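Local coordinates for alpha-l-arabinofuranosidase domain protein (PDB 4ATW) that hydrolyses terminal alpha-L-arabinofuranosyl residues from arabinose-containing glycans, as a thermostable arabinofuranosidase of a hyperthermophilic bacterium, at residues V6-E11 / R423-G428; E359-T364 / D393-I398. All blocks are in the same frame, centred on the assembly; numbering follows the deposited sequence.

Contact 1 (V6-E11 / R423-G428)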
loop_
_atom_site.group_PDB
_atom_site.type_symbol
_atom_site.label_atom_id
_atom_site.label_comp_id
_atom_site.label_asym_id
_atom_site.label_seq_id
_atom_site.Cartn_x
_atom_site.Cartn_y
_atom_site.Cartn_z
ATOM N N VAL A 6 -2.210 8.334 26.417
ATOM C CA VAL A 6 -2.521 9.744 26.651
ATOM C C VAL A 6 -2.481 10.585 25.389
ATOM O O VAL A 6 -1.439 10.725 24.785
ATOM C CB VAL A 6 -1.502 10.328 27.628
ATOM C CG1 VAL A 6 -1.732 11.825 27.805
ATOM C CG2 VAL A 6 -1.588 9.587 28.952
ATOM N N VAL A 7 -3.605 11.177 25.018
ATOM C CA VAL A 7 -3.698 11.987 23.804
ATOM C C VAL A 7 -3.849 13.453 24.142
ATOM O O VAL A 7 -4.502 13.781 25.130
ATOM C CB VAL A 7 -4.969 11.621 22.994
ATOM C CG1 VAL A 7 -5.092 12.509 21.781
ATOM C CG2 VAL A 7 -4.952 10.180 22.616
ATOM N N ASP A 8 -3.287 14.342 23.328
ATOM C CA ASP A 8 -3.446 15.785 23.558
ATOM C C ASP A 8 -3.822 16.432 22.236
ATOM O O ASP A 8 -2.976 17.007 21.557
ATOM C CB ASP A 8 -2.159 16.417 24.080
ATOM C CG ASP A 8 -2.261 17.924 24.169
ATOM O OD1 ASP A 8 -3.374 18.415 24.439
ATOM O OD2 ASP A 8 -1.236 18.611 23.979
ATOM N N PRO A 9 -5.108 16.381 21.870
ATOM C CA PRO A 9 -5.636 16.938 20.616
ATOM C C PRO A 9 -5.168 18.344 20.306
ATOM O O PRO A 9 -5.178 18.774 19.152
ATOM C CB PRO A 9 -7.156 16.890 20.813
ATOM C CG PRO A 9 -7.353 15.760 21.706
ATOM C CD PRO A 9 -5.936 15.260 21.944
ATOM N N LYS A 10 -4.764 19.067 21.339
ATOM C CA LYS A 10 -4.331 20.444 21.141
ATOM C C LYS A 10 -2.949 20.530 20.489
ATOM O O LYS A 10 -2.604 21.548 19.896
ATOM C CB LYS A 10 -4.339 21.186 22.491
ATOM C CG LYS A 10 -5.723 21.412 23.127
ATOM C CD LYS A 10 -5.611 22.139 24.483
ATOM C CE LYS A 10 -6.992 22.381 25.095
ATOM N NZ LYS A 10 -6.941 23.058 26.416
ATOM N N GLU A 11 -2.170 19.455 20.584
ATOM C CA GLU A 11 -0.821 19.439 20.024
ATOM C C GLU A 11 -0.659 18.621 18.735
ATOM O O GLU A 11 -0.546 17.394 18.781
ATOM C CB GLU A 11 0.145 18.925 21.090
ATOM C CG GLU A 11 1.591 18.918 20.682
ATOM C CD GLU A 11 2.486 18.445 21.800
ATOM O OE1 GLU A 11 1.944 18.093 22.868
ATOM O OE2 GLU A 11 3.724 18.421 21.625
ATOM N N ARG A 423 -6.631 8.896 28.231
ATOM C CA ARG A 423 -6.916 10.234 28.749
ATOM C C ARG A 423 -6.679 11.256 27.647
ATOM O O ARG A 423 -5.660 11.209 26.953
ATOM C CB ARG A 423 -6.040 10.534 29.960
ATOM C CG ARG A 423 -4.890 11.492 29.714
ATOM C CD ARG A 423 -5.205 12.933 30.129
ATOM N NE ARG A 423 -5.530 13.063 31.555
ATOM C CZ ARG A 423 -5.624 14.222 32.214
ATOM N NH1 ARG A 423 -5.415 15.373 31.596
ATOM N NH2 ARG A 423 -5.943 14.233 33.499
ATOM N N VAL A 424 -7.615 12.180 27.488
ATOM C CA VAL A 424 -7.500 13.180 26.441
ATOM C C VAL A 424 -7.515 14.600 27.021
ATOM O O VAL A 424 -8.583 15.107 27.345
ATOM C CB VAL A 424 -8.673 13.021 25.482
ATOM C CG1 VAL A 424 -8.392 13.738 24.209
ATOM C CG2 VAL A 424 -8.956 11.548 25.245
ATOM N N GLU A 425 -6.354 15.243 27.138
ATOM C CA GLU A 425 -6.255 16.601 27.699
ATOM C C GLU A 425 -7.379 17.569 27.313
ATOM O O GLU A 425 -7.516 17.963 26.144
ATOM C CB GLU A 425 -4.918 17.233 27.321
ATOM C CG GLU A 425 -3.727 16.418 27.771
ATOM C CD GLU A 425 -3.606 16.344 29.283
ATOM O OE1 GLU A 425 -4.298 17.124 29.967
ATOM O OE2 GLU A 425 -2.815 15.516 29.791
ATOM N N GLY A 426 -8.178 17.942 28.315
ATOM C CA GLY A 426 -9.289 18.866 28.119
ATOM C C GLY A 426 -10.433 18.455 27.198
ATOM O O GLY A 426 -10.924 19.276 26.431
ATOM N N LEU A 427 -10.869 17.201 27.280
ATOM C CA LEU A 427 -11.954 16.715 26.443
ATOM C C LEU A 427 -13.343 17.027 27.020
ATOM O O LEU A 427 -14.162 17.695 26.366
ATOM C CB LEU A 427 -11.799 15.202 26.213
ATOM C CG LEU A 427 -12.944 14.472 25.471
ATOM C CD1 LEU A 427 -13.046 14.885 24.020
ATOM C CD2 LEU A 427 -12.727 12.978 25.553
ATOM N N GLY A 428 -13.611 16.552 28.234
ATOM C CA GLY A 428 -14.916 16.801 28.820
ATOM C C GLY A 428 -15.817 15.609 28.559
ATOM O O GLY A 428 -15.339 14.590 28.088
#
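V7 is gripped through both of its backbone polar atoms by the segment R423-G428. Its N-H goes to the carbonyl of R423, with V7 N 2.8 Å from R423 O and the hydrogen nearly in line (163°). Its own carbonyl accepts from E425 N, two residues beyond R423, with E425 N 3.1 Å from V7 O in a more bent bond (145°). Flanking V7 in this way, R423 and E425 leave V424 as its parallel partner. V6 and D8 make their backbone hydrogen bonds with H365 and K363, and V424 with T465. On the face carrying V6 and R423 the two side chains run side by side, and V6 CG1, set anti to the backbone N (chi1 175°), rests 3.7 Å from R423 CG. Beyond that methylene the arginine chain bends, and R423 NH1 forms a salt bridge with E425 OE1 (2.6 Å) in the guanidinium plane, and NE another with E466. On the V7 and V424 face, P9 crosses V424 at about a right angle, P9 CG 3.4 Å from V424 CG1, and L405 and I407 add to this apolar patch. D8 OD1 receives a weak bond from K10 N. The first chain turns a corner through a type I turn, D8 to E11, closed by E11 N to D8 O; the second enters a type II turn from V424 to L427, whose closing bond is weak. The arrangement is a short parallel strand pairing within the mixed beta-sheet domain that accompanies the parallel eight-stranded barrel, probably the catalytic part as in related arabinofuranosidases.

Contact 2 (E359-T364 / D393-I398)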
loop_
_atom_site.group_PDB
_atom_site.type_symbol
_atom_site.label_atom_id
_atom_site.label_comp_id
_atom_site.label_asym_id
_atom_site.label_seq_id
_atom_site.Cartn_x
_atom_site.Cartn_y
_atom_site.Cartn_z
ATOM N N GLU A 359 -6.435 13.793 9.255
ATOM C CA GLU A 359 -5.382 14.251 8.367
ATOM C C GLU A 359 -4.145 14.746 9.117
ATOM O O GLU A 359 -3.119 15.041 8.488
ATOM C CB GLU A 359 -5.911 15.369 7.459
ATOM C CG GLU A 359 -6.928 14.933 6.412
ATOM C CD GLU A 359 -8.211 14.367 7.017
ATOM O OE1 GLU A 359 -8.819 15.070 7.852
ATOM O OE2 GLU A 359 -8.623 13.233 6.661
ATOM N N LYS A 360 -4.243 14.830 10.446
ATOM C CA LYS A 360 -3.133 15.310 11.276
ATOM C C LYS A 360 -2.885 14.375 12.458
ATOM O O LYS A 360 -3.847 13.866 13.053
ATOM C CB LYS A 360 -3.424 16.720 11.828
ATOM C CG LYS A 360 -3.781 17.802 10.812
ATOM C CD LYS A 360 -4.138 19.095 11.558
ATOM C CE LYS A 360 -4.911 20.119 10.699
ATOM N NZ LYS A 360 -4.072 20.684 9.617
ATOM N N LEU A 361 -1.607 14.149 12.793
ATOM C CA LEU A 361 -1.203 13.274 13.910
ATOM C C LEU A 361 -1.037 14.151 15.127
ATOM O O LEU A 361 -0.357 15.179 15.039
ATOM C CB LEU A 361 0.130 12.618 13.624
ATOM C CG LEU A 361 0.598 11.607 14.660
ATOM C CD1 LEU A 361 -0.312 10.412 14.565
ATOM C CD2 LEU A 361 2.049 11.184 14.409
ATOM N N VAL A 362 -1.623 13.743 16.259
ATOM C CA VAL A 362 -1.584 14.562 17.475
ATOM C C VAL A 362 -0.871 13.903 18.627
ATOM O O VAL A 362 -0.980 12.710 18.799
ATOM C CB VAL A 362 -3.007 14.931 17.912
ATOM C CG1 VAL A 362 -3.659 15.814 16.864
ATOM C CG2 VAL A 362 -3.832 13.677 18.104
ATOM N N LYS A 363 -0.139 14.693 19.408
ATOM C CA LYS A 363 0.633 14.183 20.532
ATOM C C LYS A 363 -0.148 13.029 21.104
ATOM O O LYS A 363 -1.252 13.187 21.623
ATOM C CB LYS A 363 0.899 15.283 21.564
ATOM C CG LYS A 363 1.744 14.847 22.760
ATOM C CD LYS A 363 3.170 14.565 22.361
ATOM C CE LYS A 363 4.117 14.611 23.570
ATOM N NZ LYS A 363 4.093 13.393 24.456
ATOM N N THR A 364 0.434 11.851 20.985
ATOM C CA THR A 364 -0.193 10.646 21.492
ATOM C C THR A 364 0.973 9.850 22.084
ATOM O O THR A 364 1.984 9.626 21.418
ATOM C CB THR A 364 -1.001 9.868 20.388
ATOM O OG1 THR A 364 -1.062 8.483 20.717
ATOM C CG2 THR A 364 -0.375 10.057 18.979
ATOM N N ASP A 393 -0.422 -0.496 21.128
ATOM C CA ASP A 393 0.149 0.697 20.507
ATOM C C ASP A 393 -1.009 1.481 19.954
ATOM O O ASP A 393 -2.102 0.938 19.832
ATOM C CB ASP A 393 1.144 0.348 19.404
ATOM C CG ASP A 393 1.928 1.570 18.917
ATOM O OD1 ASP A 393 2.185 2.494 19.730
ATOM O OD2 ASP A 393 2.311 1.604 17.725
ATOM N N ALA A 394 -0.800 2.753 19.644
ATOM C CA ALA A 394 -1.903 3.544 19.133
ATOM C C ALA A 394 -1.495 4.904 18.541
ATOM O O ALA A 394 -0.374 5.399 18.745
ATOM C CB ALA A 394 -2.903 3.745 20.216
ATOM N N ALA A 395 -2.432 5.504 17.809
ATOM C CA ALA A 395 -2.178 6.765 17.143
ATOM C C ALA A 395 -3.430 7.600 17.074
ATOM O O ALA A 395 -4.474 7.145 16.628
ATOM C CB ALA A 395 -1.643 6.509 15.751
ATOM N N ALA A 396 -3.293 8.841 17.507
ATOM C CA ALA A 396 -4.398 9.760 17.556
ATOM C C ALA A 396 -4.352 10.781 16.437
ATOM O O ALA A 396 -3.384 11.544 16.317
ATOM C CB ALA A 396 -4.386 10.461 18.896
ATOM N N SER A 397 -5.404 10.815 15.626
ATOM C CA SER A 397 -5.448 11.762 14.523
ATOM C C SER A 397 -6.616 12.708 14.706
ATOM O O SER A 397 -7.570 12.388 15.410
ATOM C CB SER A 397 -5.585 11.018 13.197
ATOM O OG SER A 397 -6.325 9.821 13.384
ATOM N N ILE A 398 -6.531 13.862 14.055
ATOM C CA ILE A 398 -7.549 14.902 14.092
ATOM C C ILE A 398 -8.010 15.219 12.677
ATOM O O ILE A 398 -7.188 15.232 11.762
ATOM C CB ILE A 398 -6.964 16.147 14.651
ATOM C CG1 ILE A 398 -6.968 16.045 16.154
ATOM C CG2 ILE A 398 -7.705 17.346 14.152
ATOM C CD1 ILE A 398 -6.704 17.376 16.828
#
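A classic beta bulge marks one end of this antiparallel pairing between the arms of a beta hairpin, strands 360-376 and 383-398: E359 and K360 both face I398. The carbonyl of I398 receives two N-H groups, a weak, strongly bent bond from E359 N to I398 O at 3.0 Å and a straighter one from K360 N at 3.3 Å, the latter in the carbonyl plane. The pair closes in the other direction with I398 N to K360 O at 2.9 Å, again in the carbonyl plane. L361 and S397 then form a non-hydrogen-bonded pair. Further along, V362 N points to the carbonyl of A396, although the position of A396 O is less sure. This hairpin belongs to the mixed sheet of the C-terminal domain, and the short segments run at 125° to one another, well short of a straight antiparallel course. On the face of V362, A396 and I398, V362 CG1, anti to the carbonyl carbon (chi1 -65°), reaches I398 CG1 at 3.4 Å, the two side chains crossing at about a right angle. The placement of V362 CG2 beside the methyl of A396 is doubtful. T364 continues this row, T364 CB lying 3.7 Å from A396 CB. V7 of strand 4-8 packs on V362 and A396, and V12 touches V362, so other strands of the sheet join the same apolar cluster. The opposite face holds S397 and L361, with L361 CD1 4.3 Å from A395 CB. The hydroxyl of S397 is engaged by G358 N, just before the bulge. Q313 lies against both A395 and S397, and V310 against A395, which brings helix 299-313 onto this face.

How the contacts relate
The two contacts sit in neighbouring parts of one mixed sheet, their centres about 11 Å apart, and contact 2 is nested along the chain inside the long loop that contact 1 closes. Strand 4-8 pairs with 421-424 in contact 1 and with 360-376, one arm of the hairpin of contact 2. The junction centres on K363: K363 N lies 2.8 Å from E11 O and K363 O 2.9 Å from D8 N, both probable hydrogen bonds that bridge the corner at P9 and K10. P9 brings the apolar face of contact 1 against I398. The centre of contact 1 is about 30 Å from the centre of the chain, that of contact 2 about 20 Å.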